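Local coordinates for ribonucleoside-diphosphate reductase subunit beta (Clostridium botulinum, PDB 6ZJK), which carries the di-iron centre of a ribonucleotide reductase, the enzyme that makes deoxyribonucleotides from ribonucleoside diphosphates, and probably supplies the radical for that reaction, at residues I54-L67 with A123-Q136. Residues are numbered along the deposited sequence; the frame is centred on the assembly and turned at random.
Sequences IKYSWASDFYRTML and AAEVSSLLNIQTFQ
Glu125 reaches out from the first turn of its helix and takes the backbone N-H groups of Lys55 and Tyr56 on one carboxylate oxygen. Tyr56 N makes a nearly straight bond (172°) to the anti lone pair of Glu125 OE2. Lys55 N, 3.0 Å from Glu125 OE2, comes from above the carboxylate plane and is more bent. Glu125 OE1 is hydrogen-bonded to Thr37 OG1, so both oxygens of this buried carboxylate have partners and the chain leading into helix 58-68 is pinned. The bend at chi2 (-93°) lets Ile54 CB lie over the carboxylate face, 3.5 Å from Glu125 OE2.

Farther along, contact is apolar and interlocked: Leu129 is a knob among Ala59, Phe62, Tyr63 and Met66, while Met66 sits among Leu129, Ile132, Gln133 and Gln136. Trp58, touching Val126 and Leu129, hydrogen-bonds Glu251 OE2 through NE1. At the far end a water donates to Met66 O and accepts from Gln136 NE2; Gln136 OE1 hydrogen-bonds NE2 of the iron ligand His241, a second-shell support.

Over residues 58-67 and 124-136 the axes run 22° from parallel in this all-helical R2 fold. Helix 124-151 continues to iron ligands Glu137 and His140; helix 225-255 packs on Phe62 and Gln133, helix 90-118 on Gln133 and Thr134, and Tyr63 OH hydrogen-bonds Gln142 OE1 of the second subunit.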
loop_
_atom_site.group_PDB
_atom_site.type_symbol
_atom_site.label_atom_id
_atom_site.label_comp_id
_atom_site.label_asym_id
_atom_site.label_seq_id
_atom_site.Cartn_x
_atom_site.Cartn_y
_atom_site.Cartn_z
ATOM N N ILE A 54 -10.454 -5.512 -17.396
ATOM C CA ILE A 54 -11.171 -5.235 -16.158
ATOM C C ILE A 54 -12.676 -5.070 -16.340
ATOM O O ILE A 54 -13.102 -4.774 -17.374
ATOM C CB ILE A 54 -10.631 -3.955 -15.486
ATOM C CG1 ILE A 54 -10.657 -2.805 -16.445
ATOM C CG2 ILE A 54 -9.204 -4.132 -15.092
ATOM C CD1 ILE A 54 -10.276 -1.508 -15.839
ATOM N N LYS A 55 -13.454 -5.244 -15.300
ATOM C CA LYS A 55 -14.898 -5.068 -15.362
ATOM C C LYS A 55 -15.318 -3.641 -15.000
ATOM O O LYS A 55 -16.221 -3.087 -15.636
ATOM C CB LYS A 55 -15.586 -6.077 -14.438
ATOM C CG LYS A 55 -17.083 -5.839 -14.225
ATOM C CD LYS A 55 -17.668 -6.898 -13.286
ATOM C CE LYS A 55 -19.184 -6.820 -13.163
ATOM N NZ LYS A 55 -19.937 -7.344 -14.359
ATOM N N TYR A 56 -14.686 -3.025 -13.994
ATOM C CA TYR A 56 -15.112 -1.701 -13.519
ATOM C C TYR A 56 -14.288 -0.641 -14.240
ATOM O O TYR A 56 -13.186 -0.275 -13.814
ATOM C CB TYR A 56 -14.995 -1.604 -11.997
ATOM C CG TYR A 56 -15.789 -2.699 -11.326
ATOM C CD1 TYR A 56 -17.169 -2.727 -11.428
ATOM C CD2 TYR A 56 -15.155 -3.744 -10.663
ATOM C CE1 TYR A 56 -17.906 -3.732 -10.862
ATOM C CE2 TYR A 56 -15.884 -4.767 -10.097
ATOM C CZ TYR A 56 -17.262 -4.758 -10.205
ATOM O OH TYR A 56 -18.012 -5.771 -9.644
ATOM N N SER A 57 -14.881 -0.105 -15.299
ATOM C CA SER A 57 -14.137 0.817 -16.151
ATOM C C SER A 57 -13.741 2.090 -15.397
ATOM O O SER A 57 -12.655 2.642 -15.619
ATOM C CB SER A 57 -14.993 1.131 -17.386
ATOM O OG SER A 57 -14.212 1.414 -18.531
ATOM N N TRP A 58 -14.506 2.513 -14.384
ATOM C CA TRP A 58 -14.134 3.704 -13.631
ATOM C C TRP A 58 -12.811 3.543 -12.891
ATOM O O TRP A 58 -12.198 4.552 -12.531
ATOM C CB TRP A 58 -15.256 4.090 -12.660
ATOM C CG TRP A 58 -15.798 2.966 -11.830
ATOM C CD1 TRP A 58 -16.955 2.234 -12.064
ATOM C CD2 TRP A 58 -15.237 2.456 -10.620
ATOM N NE1 TRP A 58 -17.117 1.294 -11.067
ATOM C CE2 TRP A 58 -16.077 1.410 -10.173
ATOM C CE3 TRP A 58 -14.104 2.785 -9.860
ATOM C CZ2 TRP A 58 -15.812 0.700 -9.000
ATOM C CZ3 TRP A 58 -13.842 2.070 -8.706
ATOM C CH2 TRP A 58 -14.684 1.053 -8.281
ATOM N N ALA A 59 -12.373 2.328 -12.649
ATOM C CA ALA A 59 -11.110 2.069 -11.991
ATOM C C ALA A 59 -9.919 2.681 -12.698
ATOM O O ALA A 59 -9.046 3.191 -12.089
ATOM C CB ALA A 59 -10.913 0.610 -11.817
ATOM N N SER A 60 -9.917 2.672 -13.997
ATOM C CA SER A 60 -8.837 3.217 -14.758
ATOM C C SER A 60 -8.553 4.644 -14.507
ATOM O O SER A 60 -7.443 4.990 -14.306
ATOM C CB SER A 60 -9.064 3.021 -16.249
ATOM O OG SER A 60 -9.318 1.697 -16.528
ATOM N N ASP A 61 -9.553 5.494 -14.574
ATOM C CA ASP A 61 -9.317 6.888 -14.323
ATOM C C ASP A 61 -8.926 7.188 -12.881
ATOM O O ASP A 61 -8.190 8.044 -12.666
ATOM C CB ASP A 61 -10.490 7.732 -14.742
ATOM C CG ASP A 61 -10.841 7.527 -16.169
ATOM O OD1 ASP A 61 -10.138 8.085 -16.984
ATOM O OD2 ASP A 61 -11.785 6.773 -16.471
ATOM N N PHE A 62 -9.432 6.427 -11.940
ATOM C CA PHE A 62 -9.104 6.621 -10.559
ATOM C C PHE A 62 -7.613 6.332 -10.332
ATOM O O PHE A 62 -6.991 7.019 -9.594
ATOM C CB PHE A 62 -9.954 5.794 -9.609
ATOM C CG PHE A 62 -11.387 6.244 -9.492
ATOM C CD1 PHE A 62 -11.924 7.144 -10.342
ATOM C CD2 PHE A 62 -12.176 5.718 -8.555
ATOM C CE1 PHE A 62 -13.234 7.525 -10.217
ATOM C CE2 PHE A 62 -13.461 6.072 -8.418
ATOM C CZ PHE A 62 -14.004 6.970 -9.255
ATOM N N TYR A 63 -7.056 5.329 -11.004
ATOM C CA TYR A 63 -5.660 4.994 -10.901
ATOM C C TYR A 63 -4.881 6.169 -11.355
ATOM O O TYR A 63 -4.027 6.621 -10.688
ATOM C CB TYR A 63 -5.336 3.777 -11.749
ATOM C CG TYR A 63 -3.910 3.362 -11.762
ATOM C CD1 TYR A 63 -3.048 3.866 -12.650
ATOM C CD2 TYR A 63 -3.456 2.448 -10.895
ATOM C CE1 TYR A 63 -1.752 3.468 -12.673
ATOM C CE2 TYR A 63 -2.170 2.057 -10.897
ATOM C CZ TYR A 63 -1.331 2.585 -11.787
ATOM O OH TYR A 63 -0.100 2.211 -11.802
ATOM N N ARG A 64 -5.218 6.713 -12.481
ATOM C CA ARG A 64 -4.482 7.809 -13.025
ATOM C C ARG A 64 -4.465 9.033 -12.153
ATOM O O ARG A 64 -3.450 9.596 -11.911
ATOM C CB ARG A 64 -5.015 8.100 -14.401
ATOM C CG ARG A 64 -4.356 9.181 -15.183
ATOM C CD ARG A 64 -4.998 9.283 -16.548
ATOM N NE ARG A 64 -4.302 8.475 -17.529
ATOM C CZ ARG A 64 -4.771 7.371 -18.092
ATOM N NH1 ARG A 64 -5.965 6.917 -17.818
ATOM N NH2 ARG A 64 -4.033 6.720 -18.971
ATOM N N THR A 65 -5.627 9.409 -11.676
ATOM C CA THR A 65 -5.823 10.556 -10.839
ATOM C C THR A 65 -5.033 10.460 -9.543
ATOM O O THR A 65 -4.395 11.363 -9.153
ATOM C CB THR A 65 -7.313 10.677 -10.514
ATOM O OG1 THR A 65 -8.001 11.047 -11.678
ATOM C CG2 THR A 65 -7.530 11.693 -9.513
ATOM N N MET A 66 -5.110 9.319 -8.916
ATOM C CA MET A 66 -4.451 9.084 -7.673
ATOM C C MET A 66 -2.957 9.232 -7.799
ATOM O O MET A 66 -2.353 9.868 -7.013
ATOM C CB MET A 66 -4.835 7.755 -7.107
ATOM C CG MET A 66 -6.213 7.729 -6.558
ATOM S SD MET A 66 -6.764 6.192 -5.996
ATOM C CE MET A 66 -6.565 6.272 -4.263
ATOM N N LEU A 67 -2.375 8.664 -8.822
ATOM C CA LEU A 67 -0.985 8.823 -9.035
ATOM C C LEU A 67 -0.566 10.231 -9.321
ATOM O O LEU A 67 0.470 10.616 -8.891
ATOM C CB LEU A 67 -0.519 7.928 -10.152
ATOM C CG LEU A 67 0.188 6.658 -9.799
ATOM C CD1 LEU A 67 -0.560 5.798 -8.865
ATOM C CD2 LEU A 67 0.519 5.880 -11.035
ATOM N N ALA A 123 -12.031 -8.302 -7.153
ATOM C CA ALA A 123 -11.733 -7.537 -8.362
ATOM C C ALA A 123 -10.357 -6.904 -8.198
ATOM O O ALA A 123 -10.215 -5.936 -7.443
ATOM C CB ALA A 123 -12.781 -6.452 -8.589
ATOM N N ALA A 124 -9.357 -7.416 -8.926
ATOM C CA ALA A 124 -7.984 -6.952 -8.734
ATOM C C ALA A 124 -7.841 -5.463 -9.016
ATOM O O ALA A 124 -7.027 -4.788 -8.378
ATOM C CB ALA A 124 -7.022 -7.736 -9.630
ATOM N N GLU A 125 -8.615 -4.929 -9.955
ATOM C CA GLU A 125 -8.475 -3.512 -10.260
ATOM C C GLU A 125 -8.960 -2.645 -9.098
ATOM O O GLU A 125 -8.454 -1.532 -8.913
ATOM C CB GLU A 125 -9.226 -3.156 -11.555
ATOM C CG GLU A 125 -10.766 -3.290 -11.489
ATOM C CD GLU A 125 -11.280 -4.649 -11.961
ATOM O OE1 GLU A 125 -10.611 -5.674 -11.700
ATOM O OE2 GLU A 125 -12.367 -4.696 -12.589
ATOM N N VAL A 126 -9.890 -3.149 -8.274
ATOM C CA VAL A 126 -10.306 -2.444 -7.065
ATOM C C VAL A 126 -9.276 -2.611 -5.943
ATOM O O VAL A 126 -9.053 -1.685 -5.154
ATOM C CB VAL A 126 -11.711 -2.900 -6.618
ATOM C CG1 VAL A 126 -12.134 -2.193 -5.267
ATOM C CG2 VAL A 126 -12.741 -2.611 -7.712
ATOM N N SER A 127 -8.723 -3.822 -5.801
ATOM C CA SER A 127 -7.656 -4.044 -4.816
ATOM C C SER A 127 -6.427 -3.177 -5.084
ATOM O O SER A 127 -5.768 -2.719 -4.142
ATOM C CB SER A 127 -7.275 -5.516 -4.770
ATOM O OG SER A 127 -8.251 -6.220 -4.020
ATOM N N SER A 128 -6.065 -2.991 -6.350
ATOM C CA SER A 128 -4.997 -2.048 -6.652
ATOM C C SER A 128 -5.303 -0.674 -6.080
ATOM O O SER A 128 -4.436 -0.033 -5.482
ATOM C CB SER A 128 -4.777 -1.951 -8.150
ATOM O OG SER A 128 -4.286 -3.182 -8.628
ATOM N N LEU A 129 -6.509 -0.185 -6.240
ATOM C CA LEU A 129 -6.833 1.142 -5.759
ATOM C C LEU A 129 -6.815 1.233 -4.255
ATOM O O LEU A 129 -6.413 2.181 -3.727
ATOM C CB LEU A 129 -8.133 1.663 -6.344
ATOM C CG LEU A 129 -8.364 1.805 -7.845
ATOM C CD1 LEU A 129 -9.803 2.022 -8.209
ATOM C CD2 LEU A 129 -7.517 2.812 -8.519
ATOM N N LEU A 130 -7.281 0.220 -3.581
ATOM C CA LEU A 130 -7.231 0.256 -2.122
ATOM C C LEU A 130 -5.796 0.225 -1.606
ATOM O O LEU A 130 -5.509 0.819 -0.553
ATOM C CB LEU A 130 -8.035 -0.903 -1.523
ATOM C CG LEU A 130 -9.561 -0.874 -1.705
ATOM C CD1 LEU A 130 -10.133 -2.236 -1.372
ATOM C CD2 LEU A 130 -10.201 0.178 -0.812
ATOM N N ASN A 131 -4.894 -0.472 -2.311
ATOM C CA ASN A 131 -3.478 -0.471 -1.933
ATOM C C ASN A 131 -2.862 0.911 -2.128
ATOM O O ASN A 131 -2.038 1.349 -1.323
ATOM C CB ASN A 131 -2.692 -1.488 -2.772
ATOM C CG ASN A 131 -2.944 -2.924 -2.372
ATOM O OD1 ASN A 131 -3.365 -3.212 -1.257
ATOM N ND2 ASN A 131 -2.637 -3.846 -3.277
ATOM N N ILE A 132 -3.260 1.616 -3.154
ATOM C CA ILE A 132 -2.765 2.941 -3.330
ATOM C C ILE A 132 -3.318 3.822 -2.197
ATOM O O ILE A 132 -2.666 4.676 -1.709
ATOM C CB ILE A 132 -3.188 3.521 -4.649
ATOM C CG1 ILE A 132 -2.660 2.690 -5.810
ATOM C CG2 ILE A 132 -2.699 4.914 -4.810
ATOM C CD1 ILE A 132 -3.099 3.169 -7.167
ATOM N N GLN A 133 -4.549 3.568 -1.799
ATOM C CA GLN A 133 -5.160 4.318 -0.749
ATOM C C GLN A 133 -4.363 4.103 0.505
ATOM O O GLN A 133 -4.050 5.028 1.135
ATOM C CB GLN A 133 -6.610 3.927 -0.520
ATOM C CG GLN A 133 -7.352 4.756 0.485
ATOM C CD GLN A 133 -8.793 4.359 0.712
ATOM O OE1 GLN A 133 -9.391 3.586 -0.003
ATOM N NE2 GLN A 133 -9.358 4.919 1.741
ATOM N N THR A 134 -4.066 2.864 0.840
ATOM C CA THR A 134 -3.315 2.558 2.058
ATOM C C THR A 134 -1.984 3.306 2.103
ATOM O O THR A 134 -1.591 3.839 3.155
ATOM C CB THR A 134 -3.069 1.056 2.156
ATOM O OG1 THR A 134 -4.321 0.374 2.218
ATOM C CG2 THR A 134 -2.266 0.721 3.388
ATOM N N PHE A 135 -1.282 3.340 0.973
ATOM C CA PHE A 135 -0.033 4.083 0.849
ATOM C C PHE A 135 -0.239 5.569 1.144
ATOM O O PHE A 135 0.561 6.180 1.859
ATOM C CB PHE A 135 0.510 3.845 -0.561
ATOM C CG PHE A 135 1.448 4.890 -1.061
ATOM C CD1 PHE A 135 2.796 4.859 -0.716
ATOM C CD2 PHE A 135 1.005 5.873 -1.929
ATOM C CE1 PHE A 135 3.679 5.805 -1.214
ATOM C CE2 PHE A 135 1.877 6.832 -2.427
ATOM C CZ PHE A 135 3.219 6.798 -2.069
ATOM N N GLN A 136 -1.329 6.155 0.635
ATOM C CA GLN A 136 -1.632 7.571 0.871
ATOM C C GLN A 136 -1.949 7.849 2.331
ATOM O O GLN A 136 -1.621 8.931 2.832
ATOM C CB GLN A 136 -2.815 8.046 0.000
ATOM C CG GLN A 136 -2.473 8.122 -1.487
ATOM C CD GLN A 136 -3.581 8.609 -2.385
ATOM O OE1 GLN A 136 -4.738 8.774 -1.961
ATOM N NE2 GLN A 136 -3.231 8.862 -3.651
HETATM O O HOH W 1 -0.526 8.951 -4.624
#